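Decapping and exoribonuclease protein 1 (Kluyveromyces lactis, PDB 4GPS) removes NAD and methylguanosine caps from the 5' ends of RNAs and degrades the RNA from its 5' end as a metal-dependent exoribonuclease. Local coordinates at residues S123-E126 with V130-S133. Sequence-based numbering, arbitrary orientation.
Sequences SKWE and VKDS
One face of the Trp-125 indole is covered by Lys-131, whose CA and methylene chain rather than its ammonium group do the touching; CA sits 3.8 Å above the ring plane, offset toward the rim. Tyr-119 of helix 114-122 stacks on the same indole, and the ring of Phe-134 meets it as well, so Trp-125 links that helix, the following loop and the short helix 128-131. Lys-131 CB stands over the pyrrole part in a CH-pi contact, 3.7 Å from the centroid of the five-membered ring and 23° off its normal, and comes within 3.4 Å of Trp-125 CG. With Lys-131 CG trans to its own backbone nitrogen (chi1 163°), the lysine chain runs on past the pyrrole rim, where its CD lies 3.6 Å from Trp-125 CD1. Val-130 meets the other half of the indole obliquely: its CG1 reaches Trp-125 CE3 at 3.8 Å. The second methyl, CG2, faces the carboxylate of Glu-126, 4.1 Å from each of CD, OE1 and OE2, a looser contact. Ser-133 N donates to Val-130 O over 3.0 Å. At the protein surface, then, an aromatic side chain from the loop packs against aliphatic carbons of the next helix. The attraction is dispersion and CH-pi, weakly directional and dependent on the close fit of the indole against CA and CB, while the lysine's charged end leads away from the ring.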
# COMPACT_ATOMS: atom_id res chain seq x y z
N SER A 123 19.94 -14.65 -10.39
CA SER A 123 19.02 -15.75 -10.13
C SER A 123 19.80 -16.94 -9.51
O SER A 123 19.38 -18.09 -9.60
CB SER A 123 18.29 -16.15 -11.43
OG SER A 123 17.32 -15.18 -11.80
N LYS A 124 20.93 -16.64 -8.87
CA LYS A 124 21.75 -17.66 -8.23
C LYS A 124 22.66 -17.08 -7.16
O LYS A 124 23.08 -15.94 -7.25
CB LYS A 124 22.58 -18.42 -9.27
CG LYS A 124 21.89 -19.73 -9.65
CD LYS A 124 22.43 -20.40 -10.93
CE LYS A 124 21.59 -21.66 -11.26
NZ LYS A 124 21.80 -22.14 -12.65
N TRP A 125 22.95 -17.87 -6.13
CA TRP A 125 23.82 -17.42 -5.06
C TRP A 125 25.29 -17.44 -5.47
O TRP A 125 25.69 -18.29 -6.27
CB TRP A 125 23.63 -18.32 -3.83
CG TRP A 125 22.26 -18.30 -3.27
CD1 TRP A 125 21.28 -19.23 -3.45
CD2 TRP A 125 21.68 -17.24 -2.51
NE1 TRP A 125 20.12 -18.81 -2.85
CE2 TRP A 125 20.33 -17.60 -2.26
CE3 TRP A 125 22.16 -16.03 -2.00
CZ2 TRP A 125 19.46 -16.77 -1.53
CZ3 TRP A 125 21.29 -15.21 -1.26
CH2 TRP A 125 19.96 -15.59 -1.04
N GLU A 126 26.09 -16.52 -4.95
CA GLU A 126 27.53 -16.49 -5.25
C GLU A 126 28.16 -17.86 -4.95
O GLU A 126 28.90 -18.40 -5.77
CB GLU A 126 28.24 -15.45 -4.39
CG GLU A 126 27.81 -14.04 -4.63
CD GLU A 126 28.18 -13.13 -3.47
OE1 GLU A 126 29.38 -13.06 -3.13
OE2 GLU A 126 27.26 -12.48 -2.91
N VAL A 130 27.44 -18.03 1.21
CA VAL A 130 26.48 -16.93 1.16
C VAL A 130 25.04 -17.46 1.20
O VAL A 130 24.21 -16.95 1.94
CB VAL A 130 26.69 -16.08 -0.12
CG1 VAL A 130 25.51 -15.16 -0.32
CG2 VAL A 130 27.99 -15.28 -0.01
N LYS A 131 24.75 -18.50 0.42
CA LYS A 131 23.41 -19.07 0.41
C LYS A 131 22.99 -19.61 1.76
O LYS A 131 21.82 -19.53 2.12
CB LYS A 131 23.29 -20.21 -0.60
CG LYS A 131 22.06 -21.09 -0.37
CD LYS A 131 21.99 -22.15 -1.45
CE LYS A 131 21.27 -23.40 -1.00
NZ LYS A 131 19.94 -23.46 -1.60
N ASP A 132 23.94 -20.16 2.51
CA ASP A 132 23.59 -20.71 3.81
C ASP A 132 23.38 -19.65 4.87
O ASP A 132 22.99 -19.97 6.00
CB ASP A 132 24.63 -21.73 4.27
CG ASP A 132 24.58 -23.01 3.47
OD1 ASP A 132 23.53 -23.33 2.85
OD2 ASP A 132 25.62 -23.72 3.46
N SER A 133 23.64 -18.38 4.51
CA SER A 133 23.44 -17.23 5.40
C SER A 133 22.00 -16.69 5.27
O SER A 133 21.63 -15.75 5.96
CB SER A 133 24.37 -16.09 5.03
OG SER A 133 25.56 -16.61 4.49